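Local coordinates for protein P47 (PDB 6EKT), which may form part of a progenitor toxin complex that protects botulinum neurotoxin in the host gut, and has a fold resembling tubular lipid-binding (TULIP) proteins, at residues Ile29-Ser34 with Asn408-Trp413; Phe210-Val215 with Ala225-Asn230. One frame throughout, in Å; residues are numbered along the deposited sequence.

Contact 1 of 2, residues Ile29-Ser34 with Asn408-Trp413; sequences IVYGCS and NNTIKW
Two aromatic residues, Y31 and W413, reach out from opposite strands and each lays its ring against an aliphatic carbon of the facing segment, Y31 against I411 and W413 against C33. I411 CG1 sits over the centre of the Y31 ring, 3.5 Å from its centroid and nearly on the ring normal, a CH-pi contact. The Y31 phenol is brought there by a first torsion of -54°, with CG anti to its carbonyl carbon. C33 does the same to the indole: its CB lies 3.5 Å from the centroid of the five-membered ring of W413, while SG stands obliquely to that ring at 4.5 Å. I411 CG2 covers the other indole face nearer the rim, so a slim cysteine and a branched isoleucine sandwich the large flat group. Y31 O approaches W413 CZ2 at the edge of the indole, 3.6 Å away.

T410 closes the tight part at the phenol's outer end, its CB 3.3 Å from Y31 OH. On the far side of strand 411-413, K412 is partly exposed, a long charged chain suited to that solvent-facing surface.

No hydrogen bond crosses between the strands, whose axes run almost parallel 8.5 Å apart, as in face-to-face sheet packing. Strand 29-34 is central in one antiparallel sheet and 411-413 borders another beside strand 178-181; W413 also touches I211 of strand 208-214 and V238 of strand 238-242.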
ATOM      1  N   ILE A  29       1.889  -4.333   2.950  1.00 21.38           N
ATOM      2  CA  ILE A  29       1.451  -3.462   1.853  1.00 21.11           C
ATOM      3  C   ILE A  29      -0.033  -3.635   1.731  1.00 21.14           C
ATOM      4  O   ILE A  29      -0.530  -4.770   1.723  1.00 21.46           O
ATOM      5  CB  ILE A  29       2.112  -3.769   0.471  1.00 21.90           C
ATOM      6  CG1 ILE A  29       3.641  -3.891   0.611  1.00 22.25           C
ATOM      7  CG2 ILE A  29       1.726  -2.694  -0.555  1.00 22.38           C
ATOM      8  CD1 ILE A  29       4.376  -4.295  -0.676  1.00 23.08           C
ATOM      9  N   VAL A  30      -0.733  -2.506   1.673  1.00 20.75           N
ATOM     10  CA  VAL A  30      -2.208  -2.504   1.606  1.00 21.42           C
ATOM     11  C   VAL A  30      -2.580  -1.817   0.302  1.00 22.43           C
ATOM     12  O   VAL A  30      -2.015  -0.752  -0.015  1.00 23.25           O
ATOM     13  CB  VAL A  30      -2.834  -1.780   2.825  1.00 21.22           C
ATOM     14  CG1 VAL A  30      -4.354  -1.746   2.708  1.00 21.98           C
ATOM     15  CG2 VAL A  30      -2.458  -2.485   4.107  1.00 21.12           C
ATOM     16  N   TYR A  31      -3.503  -2.428  -0.454  1.00 22.25           N
ATOM     17  CA  TYR A  31      -3.943  -1.901  -1.742  1.00 23.57           C
ATOM     18  C   TYR A  31      -5.419  -1.577  -1.686  1.00 23.75           C
ATOM     19  O   TYR A  31      -6.193  -2.368  -1.158  1.00 23.19           O
ATOM     20  CB  TYR A  31      -3.726  -2.952  -2.832  1.00 24.20           C
ATOM     21  CG  TYR A  31      -2.305  -3.485  -2.907  1.00 24.29           C
ATOM     22  CD1 TYR A  31      -1.884  -4.528  -2.077  1.00 24.29           C
ATOM     23  CD2 TYR A  31      -1.389  -2.967  -3.844  1.00 25.37           C
ATOM     24  CE1 TYR A  31      -0.592  -5.035  -2.151  1.00 24.33           C
ATOM     25  CE2 TYR A  31      -0.074  -3.466  -3.932  1.00 25.72           C
ATOM     26  CZ  TYR A  31       0.305  -4.500  -3.094  1.00 25.73           C
ATOM     27  OH  TYR A  31       1.574  -4.994  -3.148  1.00 26.03           O
ATOM     28  N   GLY A  32      -5.814  -0.424  -2.222  1.00 24.99           N
ATOM     29  CA  GLY A  32      -7.247  -0.051  -2.233  1.00 24.55           C
ATOM     30  C   GLY A  32      -7.795   0.488  -3.545  1.00 26.21           C
ATOM     31  O   GLY A  32      -7.071   1.135  -4.318  1.00 26.07           O
ATOM     32  N   CYS A  33      -9.081   0.219  -3.791  1.00 26.47           N
ATOM     33  CA  CYS A  33      -9.798   0.772  -4.947  1.00 28.92           C
ATOM     34  C   CYS A  33     -11.207   1.170  -4.551  1.00 29.38           C
ATOM     35  O   CYS A  33     -11.870   0.473  -3.769  1.00 28.61           O
ATOM     36  CB  CYS A  33      -9.850  -0.218  -6.118  1.00 29.65           C
ATOM     37  SG  CYS A  33     -10.563   0.441  -7.656  0.98 32.00           S
ATOM     38  N   SER A  34     -11.632   2.311  -5.085  1.00 31.12           N
ATOM     39  CA  SER A  34     -12.973   2.859  -4.896  1.00 32.38           C
ATOM     40  C   SER A  34     -14.016   1.931  -5.528  1.00 32.77           C
ATOM     41  O   SER A  34     -13.794   1.396  -6.627  1.00 32.34           O
ATOM     42  CB  SER A  34     -13.010   4.257  -5.538  1.00 34.87           C
ATOM     43  OG  SER A  34     -14.333   4.744  -5.687  1.00 37.64           O
ATOM     44  N   ASN A 408       1.279  -0.406 -10.178  1.00 33.69           N
ATOM     45  CA  ASN A 408       0.951  -1.413 -11.201  1.00 34.47           C
ATOM     46  C   ASN A 408       1.613  -2.779 -11.029  1.00 33.97           C
ATOM     47  O   ASN A 408       1.273  -3.709 -11.743  1.00 34.54           O
ATOM     48  CB  ASN A 408       1.280  -0.886 -12.604  1.00 35.81           C
ATOM     49  CG  ASN A 408       0.321   0.184 -13.054  1.00 36.49           C
ATOM     50  OD1 ASN A 408      -0.866   0.165 -12.718  1.00 36.38           O
ATOM     51  ND2 ASN A 408       0.831   1.137 -13.798  1.00 37.55           N
ATOM     52  N   ASN A 409       2.527  -2.902 -10.069  1.00 33.42           N
ATOM     53  CA  ASN A 409       3.360  -4.108  -9.929  1.00 33.60           C
ATOM     54  C   ASN A 409       2.652  -5.394  -9.457  1.00 33.12           C
ATOM     55  O   ASN A 409       2.902  -6.485  -9.990  1.00 33.89           O
ATOM     56  CB  ASN A 409       4.525  -3.819  -8.981  1.00 32.73           C
ATOM     57  CG  ASN A 409       5.547  -4.924  -8.985  1.00 33.40           C
ATOM     58  OD1 ASN A 409       6.303  -5.093  -9.956  1.00 34.48           O
ATOM     59  ND2 ASN A 409       5.550  -5.718  -7.925  1.00 31.43           N
ATOM     60  N   THR A 410       1.816  -5.262  -8.427  1.00 32.07           N
ATOM     61  CA  THR A 410       1.324  -6.403  -7.668  1.00 31.55           C
ATOM     62  C   THR A 410      -0.186  -6.576  -7.823  1.00 31.13           C
ATOM     63  O   THR A 410      -0.635  -7.648  -8.200  1.00 31.33           O
ATOM     64  CB  THR A 410       1.756  -6.306  -6.182  1.00 31.31           C
ATOM     65  OG1 THR A 410       3.187  -6.293  -6.125  1.00 31.20           O
ATOM     66  CG2 THR A 410       1.228  -7.498  -5.349  1.00 30.15           C
ATOM     67  N   ILE A 411      -0.949  -5.523  -7.553  1.00 30.43           N
ATOM     68  CA  ILE A 411      -2.403  -5.575  -7.663  1.00 31.00           C
ATOM     69  C   ILE A 411      -2.822  -4.695  -8.812  1.00 32.74           C
ATOM     70  O   ILE A 411      -2.543  -3.500  -8.815  1.00 33.25           O
ATOM     71  CB  ILE A 411      -3.110  -5.130  -6.349  1.00 29.56           C
ATOM     72  CG1 ILE A 411      -2.716  -6.053  -5.179  1.00 28.20           C
ATOM     73  CG2 ILE A 411      -4.644  -5.005  -6.510  1.00 28.81           C
ATOM     74  CD1 ILE A 411      -2.998  -7.538  -5.361  1.00 28.62           C
ATOM     75  N   LYS A 412      -3.481  -5.308  -9.785  1.00 34.24           N
ATOM     76  CA  LYS A 412      -4.151  -4.562 -10.829  1.00 35.96           C
ATOM     77  C   LYS A 412      -5.652  -4.734 -10.657  1.00 35.60           C
ATOM     78  O   LYS A 412      -6.191  -5.823 -10.868  1.00 35.64           O
ATOM     79  CB  LYS A 412      -3.691  -5.037 -12.206  1.00 38.42           C
ATOM     80  CG  LYS A 412      -2.216  -4.743 -12.479  1.00 40.09           C
ATOM     81  CD  LYS A 412      -1.854  -4.851 -13.959  1.00 43.81           C
ATOM     82  CE  LYS A 412      -1.830  -6.286 -14.483  1.00 46.00           C
ATOM     83  NZ  LYS A 412      -0.860  -7.117 -13.717  1.00 47.22           N
ATOM     84  N   TRP A 413      -6.310  -3.652 -10.259  1.00 35.56           N
ATOM     85  CA  TRP A 413      -7.757  -3.651 -10.053  1.00 36.93           C
ATOM     86  C   TRP A 413      -8.471  -3.767 -11.392  1.00 39.19           C
ATOM     87  O   TRP A 413      -8.212  -2.977 -12.301  1.00 40.09           O
ATOM     88  CB  TRP A 413      -8.168  -2.402  -9.298  1.00 35.59           C
ATOM     89  CG  TRP A 413      -7.639  -2.389  -7.872  1.00 33.61           C
ATOM     90  CD1 TRP A 413      -6.534  -1.727  -7.405  1.00 33.78           C
ATOM     91  CD2 TRP A 413      -8.186  -3.092  -6.760  1.00 32.35           C
ATOM     92  NE1 TRP A 413      -6.373  -1.957  -6.055  1.00 31.85           N
ATOM     93  CE2 TRP A 413      -7.384  -2.778  -5.627  1.00 31.70           C
ATOM     94  CE3 TRP A 413      -9.306  -3.923  -6.593  1.00 31.66           C
ATOM     95  CZ2 TRP A 413      -7.643  -3.295  -4.349  1.00 29.40           C
ATOM     96  CZ3 TRP A 413      -9.576  -4.441  -5.311  1.00 30.71           C
ATOM     97  CH2 TRP A 413      -8.745  -4.123  -4.208  1.00 30.12           C
TER

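Contact 2 of 2, residues Phe210-Val215 with Ala225-Asn230; sequences FILSVV and ANVDGN
V227 sets its CG2 methyl on the face of the F210 ring, 3.5 Å from the centroid and 10° off the ring normal, a CH-pi contact. A chi1 of 62° holds CG1 between the backbone N and the carbonyl carbon, which turns CG2 down over the ring centre; CG1 still touches the near rim, 3.7 Å from F210 CD2. A beta-branched valine suits the spot because both methyls can rest on one flat surface. The same CG2 reaches L212 CD1 at 4.2 Å, whereas L212 CD2 turns to the backbone of A225 and N226, midway along the loop, 4.0 Å from A225 CA and 3.9 Å from N226 O. At the far end of the ring, F210 CZ lies 3.9 Å from D228 O.

These contacts hold a loop to a sheet by apolar side chains, with no hydrogen bond between the segments. The loop links strand 208-214 to strand 238-242, which are not neighbours, so it is a crossover that passes over strand 29-34, and V30 of that strand touches F210, L212 and V227 alike. Y199 of strand 193-199 also borders F210 and V227.

Further out, an Asx turn shapes the chain beyond the valine: D228 OD1 accepts a hydrogen bond from the backbone N of N230, 3.0 Å away. The second carboxylate oxygen of D228, OD2, takes a hydrogen bond from the backbone N of N23, tying the turn to the N-terminal segment.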
ATOM      1  N   PHE A 210     -10.315  -3.310  -0.297  1.00 22.62           N
ATOM      2  CA  PHE A 210      -8.909  -3.372   0.108  1.00 22.35           C
ATOM      3  C   PHE A 210      -8.364  -4.776   0.003  1.00 22.44           C
ATOM      4  O   PHE A 210      -9.089  -5.739   0.250  1.00 22.78           O
ATOM      5  CB  PHE A 210      -8.733  -2.872   1.551  1.00 22.37           C
ATOM      6  CG  PHE A 210      -8.763  -1.378   1.690  1.00 22.42           C
ATOM      7  CD1 PHE A 210      -7.699  -0.600   1.223  1.00 22.98           C
ATOM      8  CD2 PHE A 210      -9.832  -0.741   2.328  1.00 22.99           C
ATOM      9  CE1 PHE A 210      -7.716   0.791   1.356  1.00 23.90           C
ATOM     10  CE2 PHE A 210      -9.859   0.647   2.481  1.00 23.10           C
ATOM     11  CZ  PHE A 210      -8.802   1.418   1.992  1.00 23.82           C
ATOM     12  N   ILE A 211      -7.085  -4.884  -0.357  1.00 22.60           N
ATOM     13  CA  ILE A 211      -6.334  -6.143  -0.230  1.00 22.54           C
ATOM     14  C   ILE A 211      -5.199  -5.846   0.742  1.00 22.75           C
ATOM     15  O   ILE A 211      -4.425  -4.906   0.529  1.00 24.00           O
ATOM     16  CB  ILE A 211      -5.792  -6.656  -1.604  1.00 22.67           C
ATOM     17  CG1 ILE A 211      -6.952  -7.102  -2.504  1.00 23.16           C
ATOM     18  CG2 ILE A 211      -4.784  -7.800  -1.422  1.00 23.03           C
ATOM     19  CD1 ILE A 211      -6.598  -7.239  -3.991  1.00 24.59           C
ATOM     20  N   LEU A 212      -5.126  -6.639   1.807  1.00 22.74           N
ATOM     21  CA  LEU A 212      -4.079  -6.533   2.823  1.00 22.87           C
ATOM     22  C   LEU A 212      -3.060  -7.623   2.547  1.00 23.38           C
ATOM     23  O   LEU A 212      -3.453  -8.769   2.348  1.00 23.80           O
ATOM     24  CB  LEU A 212      -4.699  -6.733   4.218  1.00 23.58           C
ATOM     25  CG  LEU A 212      -5.512  -5.614   4.878  1.00 24.97           C
ATOM     26  CD1 LEU A 212      -6.503  -4.900   3.988  1.00 26.15           C
ATOM     27  CD2 LEU A 212      -6.210  -6.111   6.138  1.00 24.21           C
ATOM     28  N   SER A 213      -1.759  -7.290   2.536  1.00 22.93           N
ATOM     29  CA  SER A 213      -0.738  -8.305   2.227  1.00 23.31           C
ATOM     30  C   SER A 213       0.418  -8.311   3.205  1.00 23.83           C
ATOM     31  O   SER A 213       0.781  -7.264   3.765  1.00 23.25           O
ATOM     32  CB  SER A 213      -0.172  -8.143   0.792  1.00 23.62           C
ATOM     33  OG  SER A 213       0.702  -7.018   0.671  1.00 24.29           O
ATOM     34  N   VAL A 214       1.019  -9.494   3.366  1.00 24.06           N
ATOM     35  CA  VAL A 214       2.348  -9.623   3.971  1.00 25.21           C
ATOM     36  C   VAL A 214       3.303 -10.234   2.935  1.00 26.17           C
ATOM     37  O   VAL A 214       2.887 -11.066   2.133  1.00 25.83           O
ATOM     38  CB  VAL A 214       2.255 -10.446   5.273  1.00 26.77           C
ATOM     39  CG1 VAL A 214       3.610 -10.919   5.742  1.00 29.98           C
ATOM     40  CG2 VAL A 214       1.655  -9.580   6.378  1.00 26.06           C
ATOM     41  N   VAL A 215       4.566  -9.793   2.954  1.00 25.97           N
ATOM     42  CA  VAL A 215       5.591 -10.194   1.983  1.00 28.36           C
ATOM     43  C   VAL A 215       6.572 -11.278   2.506  1.00 29.69           C
ATOM     44  O   VAL A 215       7.560 -11.605   1.836  1.00 30.99           O
ATOM     45  CB  VAL A 215       6.383  -8.971   1.446  1.00 27.60           C
ATOM     46  CG1 VAL A 215       5.476  -8.002   0.679  1.00 26.34           C
ATOM     47  CG2 VAL A 215       7.128  -8.249   2.573  1.00 27.28           C
ATOM     48  N   ALA A 225      -8.304  -7.510  10.505  1.00 28.68           N
ATOM     49  CA  ALA A 225      -8.622  -6.973   9.191  1.00 28.12           C
ATOM     50  C   ALA A 225      -8.804  -5.447   9.282  1.00 26.12           C
ATOM     51  O   ALA A 225      -9.585  -4.865   8.536  1.00 26.01           O
ATOM     52  CB  ALA A 225      -9.884  -7.648   8.655  1.00 29.18           C
ATOM     53  N   ASN A 226      -8.058  -4.806  10.184  1.00 25.13           N
ATOM     54  CA  ASN A 226      -8.093  -3.343  10.328  1.00 24.24           C
ATOM     55  C   ASN A 226      -7.393  -2.690   9.133  1.00 23.66           C
ATOM     56  O   ASN A 226      -6.340  -3.167   8.686  1.00 23.21           O
ATOM     57  CB  ASN A 226      -7.448  -2.909  11.646  1.00 24.37           C
ATOM     58  CG  ASN A 226      -8.249  -3.326  12.878  1.00 24.93           C
ATOM     59  OD1 ASN A 226      -7.668  -3.656  13.930  1.00 26.97           O
ATOM     60  ND2 ASN A 226      -9.555  -3.318  12.767  1.00 23.74           N
ATOM     61  N   VAL A 227      -8.022  -1.643   8.587  1.00 22.82           N
ATOM     62  CA  VAL A 227      -7.468  -0.924   7.451  1.00 23.40           C
ATOM     63  C   VAL A 227      -7.641   0.593   7.612  1.00 23.91           C
ATOM     64  O   VAL A 227      -8.622   1.067   8.202  1.00 24.09           O
ATOM     65  CB  VAL A 227      -8.035  -1.484   6.108  1.00 24.03           C
ATOM     66  CG1 VAL A 227      -9.547  -1.325   6.008  1.00 23.79           C
ATOM     67  CG2 VAL A 227      -7.317  -0.885   4.897  1.00 24.40           C
ATOM     68  N   ASP A 228      -6.667   1.345   7.103  1.00 24.25           N
ATOM     69  CA  ASP A 228      -6.685   2.788   7.198  1.00 24.71           C
ATOM     70  C   ASP A 228      -7.412   3.332   5.978  1.00 25.35           C
ATOM     71  O   ASP A 228      -6.881   3.274   4.867  1.00 25.11           O
ATOM     72  CB  ASP A 228      -5.240   3.330   7.274  1.00 24.23           C
ATOM     73  CG  ASP A 228      -5.182   4.802   7.667  1.00 25.57           C
ATOM     74  OD1 ASP A 228      -6.176   5.539   7.446  1.00 25.58           O
ATOM     75  OD2 ASP A 228      -4.144   5.219   8.225  1.00 24.95           O
ATOM     76  N   GLY A 229      -8.639   3.823   6.180  1.00 25.55           N
ATOM     77  CA  GLY A 229      -9.425   4.456   5.098  1.00 27.18           C
ATOM     78  C   GLY A 229      -8.760   5.651   4.415  1.00 27.83           C
ATOM     79  O   GLY A 229      -9.086   5.968   3.266  1.00 28.10           O
ATOM     80  N   ASN A 230      -7.826   6.302   5.110  1.00 28.38           N
ATOM     81  CA  ASN A 230      -7.082   7.444   4.543  1.00 29.89           C
ATOM     82  C   ASN A 230      -6.177   7.067   3.369  1.00 28.26           C
ATOM     83  O   ASN A 230      -5.686   7.946   2.657  1.00 29.32           O
ATOM     84  CB  ASN A 230      -6.322   8.238   5.637  1.00 31.16           C
ATOM     85  CG  ASN A 230      -7.277   9.000   6.566  1.00 34.08           C
ATOM     86  OD1 ASN A 230      -8.258   9.581   6.109  1.00 35.43           O
ATOM     87  ND2 ASN A 230      -7.005   8.975   7.880  1.00 34.34           N
TER

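How the contacts relate
Contacts 1 and 2 lie about 10 Å apart, centre to centre, and share one sheet, in which strands 29-34 and 208-214 are antiparallel neighbours. They use its two faces: Y31 and C33 face strand 411-413, while F210 and L212 face the crossover loop. Backbone pairing joins them, with Y31 O probably accepting from I211 N at 2.8 Å. A side chain adds to it, since S213 OG lies 2.8 Å from I29 O, a probable hydrogen bond. Side by side along the strands, F210 CD1 packs 3.5 Å from G32 CA. I211 turns to the other face, where it touches I411 and W413, bringing the strand of contact 2 into the interior formed at contact 1.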